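Local structure of DNA polymerase III subunit beta (Pseudomonas aeruginosa, 4TSZ) at residues E[28-33]-E[68-73]; E[317-322]-E[363-368]. The protein forms the sliding clamp that tethers DNA polymerases and other proteins to DNA and makes them processive. All blocks are in the same frame, centred on the assembly; numbering follows the deposited sequence.

Interaction 1 of 2, residues E[28-33]-E[68-73]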
# COMPACT_ATOMS: atom_id res chain seq x y z
N LEU E 28 -24.01 4.16 -14.04
CA LEU E 28 -25.36 4.32 -13.52
C LEU E 28 -25.24 4.72 -12.02
O LEU E 28 -24.44 4.12 -11.31
CB LEU E 28 -26.14 3.01 -13.69
CG LEU E 28 -27.68 3.08 -13.74
CD1 LEU E 28 -28.19 3.80 -15.00
CD2 LEU E 28 -28.27 1.68 -13.71
N PRO E 29 -25.96 5.79 -11.56
CA PRO E 29 -25.79 6.23 -10.15
C PRO E 29 -26.19 5.21 -9.09
O PRO E 29 -25.54 5.15 -8.05
CB PRO E 29 -26.63 7.51 -10.07
CG PRO E 29 -26.91 7.91 -11.47
CD PRO E 29 -26.93 6.64 -12.27
N VAL E 30 -27.24 4.40 -9.37
CA VAL E 30 -27.74 3.36 -8.46
C VAL E 30 -26.68 2.27 -8.15
O VAL E 30 -26.71 1.69 -7.07
CB VAL E 30 -29.12 2.81 -8.89
CG1 VAL E 30 -29.00 1.74 -9.97
CG2 VAL E 30 -29.92 2.30 -7.69
N LEU E 31 -25.73 2.05 -9.08
CA LEU E 31 -24.63 1.09 -8.97
C LEU E 31 -23.67 1.40 -7.83
O LEU E 31 -22.98 0.50 -7.35
CB LEU E 31 -23.86 1.02 -10.30
CG LEU E 31 -23.97 -0.31 -11.07
CD1 LEU E 31 -25.37 -0.52 -11.64
CD2 LEU E 31 -22.95 -0.37 -12.19
N SER E 32 -23.62 2.68 -7.38
CA SER E 32 -22.80 3.15 -6.27
C SER E 32 -23.51 2.89 -4.94
O SER E 32 -22.91 3.06 -3.87
CB SER E 32 -22.53 4.65 -6.40
OG SER E 32 -21.67 4.91 -7.50
N ASN E 33 -24.79 2.49 -5.01
CA ASN E 33 -25.64 2.27 -3.85
C ASN E 33 -25.79 0.82 -3.41
O ASN E 33 -25.65 -0.11 -4.21
CB ASN E 33 -27.02 2.92 -4.08
CG ASN E 33 -27.02 4.43 -4.05
OD1 ASN E 33 -25.98 5.08 -4.10
ND2 ASN E 33 -28.20 5.03 -3.94
N GLU E 68 -37.98 -0.96 1.28
CA GLU E 68 -36.77 -1.06 0.48
C GLU E 68 -36.31 0.30 -0.00
O GLU E 68 -37.13 1.17 -0.30
CB GLU E 68 -36.92 -2.09 -0.65
CG GLU E 68 -38.10 -1.84 -1.58
CD GLU E 68 -38.19 -2.77 -2.78
OE1 GLU E 68 -37.76 -3.94 -2.66
OE2 GLU E 68 -38.72 -2.32 -3.82
N ILE E 69 -34.99 0.48 -0.05
CA ILE E 69 -34.34 1.72 -0.46
C ILE E 69 -32.89 1.43 -0.86
O ILE E 69 -32.34 0.38 -0.51
CB ILE E 69 -34.43 2.78 0.70
CG1 ILE E 69 -34.39 4.23 0.18
CG2 ILE E 69 -33.45 2.53 1.83
N THR E 70 -32.28 2.35 -1.60
CA THR E 70 -30.86 2.26 -1.95
C THR E 70 -30.19 3.50 -1.39
O THR E 70 -30.79 4.57 -1.42
CB THR E 70 -30.58 2.00 -3.45
OG1 THR E 70 -30.63 3.22 -4.18
CG2 THR E 70 -31.49 0.94 -4.07
N VAL E 71 -28.97 3.36 -0.87
CA VAL E 71 -28.19 4.45 -0.26
C VAL E 71 -26.72 4.35 -0.69
O VAL E 71 -26.27 3.23 -0.95
CB VAL E 71 -28.32 4.50 1.30
CG1 VAL E 71 -29.69 4.99 1.73
CG2 VAL E 71 -28.00 3.16 1.95
N PRO E 72 -25.93 5.47 -0.72
CA PRO E 72 -24.50 5.35 -1.08
C PRO E 72 -23.80 4.33 -0.18
O PRO E 72 -23.79 4.48 1.05
CB PRO E 72 -23.95 6.77 -0.88
CG PRO E 72 -25.10 7.64 -0.91
CD PRO E 72 -26.29 6.86 -0.43
N ALA E 73 -23.30 3.24 -0.79
CA ALA E 73 -22.67 2.13 -0.08
C ALA E 73 -21.43 2.50 0.73
O ALA E 73 -21.37 2.17 1.92
CB ALA E 73 -22.39 0.97 -1.03
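N33 and T70 meet through an amide-to-hydroxyl hydrogen bond that shows how one side chain can tie a strand's first residue to the neighbouring strand. The amide ND2 of N33 gives a hydrogen to T70 OG1 over 3.0 Å, nearly straight at 168° and close to the plane of the amide group. T70 holds that oxygen between its own backbone N and carbonyl carbon (chi1 83°), and the same OG1 is also hydrogen-bonded to the carbonyl oxygen of L112. The packing is tight here. N33 CA lies 3.1 Å from V71 O in a CA-H...O contact, while the side-chain oxygen OD1 rests against P72, 3.4 Å from its CA. The buried V30 touches with CG2, 3.7 Å from T70 OG1, the two side chains crossing at about a right angle. P72 also packs on E302 of the second subunit. N33 and P72 are an antiparallel non-hydrogen-bonded pair, flanked by the backbone bonding of V71 with V34 and by a bond from A73 N, at the start of helix 73-82, to S32 O over 3.1 Å. The looser, more solvent-facing side is at S32, whose side chain stays 5.7 Å from 68-73. The chemistry implies that the buried T70 hydroxyl, gripped by two partners, has its rotation fixed, as has the N33 amide, lying flat over the V71-P72 peptide while ND2 is bonded.

Interaction 2 of 2, residues E[317-322]-E[363-368]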
# COMPACT_ATOMS: atom_id res chain seq x y z
N LEU E 317 20.05 -30.06 -21.79
CA LEU E 317 18.97 -29.25 -22.32
C LEU E 317 19.23 -27.77 -22.08
O LEU E 317 19.48 -27.35 -20.95
CB LEU E 317 17.60 -29.67 -21.75
CG LEU E 317 16.38 -28.79 -22.10
CD1 LEU E 317 16.04 -28.86 -23.59
CD2 LEU E 317 15.17 -29.17 -21.26
N GLU E 318 19.19 -26.99 -23.17
CA GLU E 318 19.29 -25.54 -23.13
C GLU E 318 17.90 -25.04 -23.51
O GLU E 318 17.40 -25.38 -24.59
CB GLU E 318 20.37 -25.00 -24.09
CG GLU E 318 20.57 -23.50 -23.95
CD GLU E 318 21.62 -22.90 -24.85
OE1 GLU E 318 21.37 -22.79 -26.07
OE2 GLU E 318 22.69 -22.49 -24.33
N ILE E 319 17.24 -24.30 -22.61
CA ILE E 319 15.87 -23.83 -22.81
C ILE E 319 15.64 -22.42 -22.24
O ILE E 319 16.20 -22.08 -21.20
CB ILE E 319 14.85 -24.90 -22.30
CG1 ILE E 319 13.38 -24.60 -22.72
CG2 ILE E 319 15.00 -25.21 -20.79
CD1 ILE E 319 12.42 -25.79 -22.65
N GLY E 320 14.86 -21.61 -22.97
CA GLY E 320 14.53 -20.25 -22.57
C GLY E 320 13.15 -20.16 -21.96
O GLY E 320 12.23 -20.83 -22.42
N PHE E 321 13.00 -19.34 -20.92
CA PHE E 321 11.71 -19.14 -20.25
C PHE E 321 11.54 -17.74 -19.74
O PHE E 321 12.52 -17.06 -19.41
CB PHE E 321 11.57 -20.09 -19.03
CG PHE E 321 11.17 -21.50 -19.36
CD1 PHE E 321 9.87 -21.80 -19.74
CD2 PHE E 321 12.09 -22.53 -19.26
CE1 PHE E 321 9.50 -23.12 -20.05
CE2 PHE E 321 11.72 -23.84 -19.56
CZ PHE E 321 10.44 -24.13 -19.97
N ASN E 322 10.27 -17.31 -19.63
CA ASN E 322 9.93 -16.05 -19.00
C ASN E 322 10.03 -16.37 -17.49
O ASN E 322 9.32 -17.28 -17.01
CB ASN E 322 8.52 -15.58 -19.42
CG ASN E 322 7.99 -14.36 -18.68
OD1 ASN E 322 8.11 -14.23 -17.47
ND2 ASN E 322 7.32 -13.47 -19.38
N VAL E 363 4.18 -24.36 -18.86
CA VAL E 363 4.80 -23.11 -19.28
C VAL E 363 5.45 -23.31 -20.64
O VAL E 363 6.39 -24.09 -20.75
CB VAL E 363 5.83 -22.52 -18.24
CG1 VAL E 363 6.34 -21.16 -18.70
CG2 VAL E 363 5.23 -22.41 -16.84
N MET E 364 4.97 -22.58 -21.67
CA MET E 364 5.59 -22.63 -23.00
C MET E 364 6.94 -21.89 -22.92
O MET E 364 7.03 -20.84 -22.27
CB MET E 364 4.72 -21.95 -24.08
CG MET E 364 3.66 -22.85 -24.67
SD MET E 364 4.23 -24.47 -25.31
CE MET E 364 4.93 -23.97 -26.86
N PRO E 365 7.99 -22.42 -23.57
CA PRO E 365 9.29 -21.73 -23.53
C PRO E 365 9.36 -20.49 -24.44
O PRO E 365 8.39 -20.13 -25.11
CB PRO E 365 10.27 -22.82 -23.98
CG PRO E 365 9.48 -23.67 -24.89
CD PRO E 365 8.07 -23.66 -24.37
N MET E 366 10.53 -19.84 -24.44
CA MET E 366 10.87 -18.70 -25.28
C MET E 366 12.00 -19.15 -26.21
O MET E 366 12.84 -19.96 -25.81
CB MET E 366 11.39 -17.53 -24.42
CG MET E 366 10.34 -16.83 -23.60
SD MET E 366 11.07 -15.58 -22.52
CE MET E 366 11.60 -14.36 -23.72
N ARG E 367 12.03 -18.61 -27.44
CA ARG E 367 13.10 -18.92 -28.39
C ARG E 367 14.36 -18.19 -27.94
O ARG E 367 14.31 -17.00 -27.63
CB ARG E 367 12.71 -18.53 -29.83
N LEU E 368 15.47 -18.94 -27.83
CA LEU E 368 16.78 -18.46 -27.42
C LEU E 368 17.52 -17.89 -28.63
O LEU E 368 17.81 -16.70 -28.66
CB LEU E 368 17.59 -19.62 -26.81
CG LEU E 368 17.90 -19.63 -25.30
CD1 LEU E 368 17.06 -18.65 -24.49
CD2 LEU E 368 17.78 -21.02 -24.76
O HOH W 1 8.28 -18.62 -21.14
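With CG beside its backbone N and anti to the carbonyl carbon (chi1 -80°), F321 carries its ring back to the 363-368 segment although its CB points away, and M366, turned in the same sense (chi1 -72°), brings SD against the backbone at F321 C and N322 N. The phenyl ring is bounded in two ways: P365 CB sits 4.0 Å above one face, offset toward the rim, and the carbonyl oxygen of V363 comes to the edge in the ring plane, 3.3 Å from CE1. V363 CG1 adds an apolar contact with CD1. Two residues back along the strand, I319 CG1 meets P365 CB at 3.8 Å, so the same CB touches both an aliphatic branch and an aromatic face. One direct hydrogen bond joins the backbones, from M366 N to G320 O at 2.8 Å; it is nearly straight at the hydrogen, yet the donor stands well above the carbonyl plane. A water adds a second link, accepting from N322 N and donating to M364 O. M366 SD approaches N322 N to 3.5 Å, while at the chain terminus both methyls of L368 lie against G320, CD1 3.6 Å from its CA and CD2 3.5 Å from its N. The bound peptide lies against both segments: P365 and R367 make backbone hydrogen bonds to it, and N322, M364, P365 and M366 pack on it. Such an arrangement belongs to the peptide-binding pocket of bacterial sliding clamps, lined in part by the last residues of the chain.

In the fold
Interactions 1 and 2 lie on opposite sides of the chain's centre, their centres 50 Å apart and their nearest atoms about 34 Å apart. They come in series: 28-33 and 68-73 close within the N-terminal domain before 317-322 and 363-368 open in the C-terminal one. They share no sheet. Interaction 1 sets the turn leading into strand 33-39 against the end of strand 67-72, at one edge of an eight-stranded antiparallel sheet, whereas interaction 2 lays the tail after strand 359-363 against edge strand 317-322 of a four-stranded sheet. Each involves a strand that runs directly into a helix, 73-82 or 323-330. Interaction 1 touches the second subunit through P72, and interaction 2 lies beside the bound peptide.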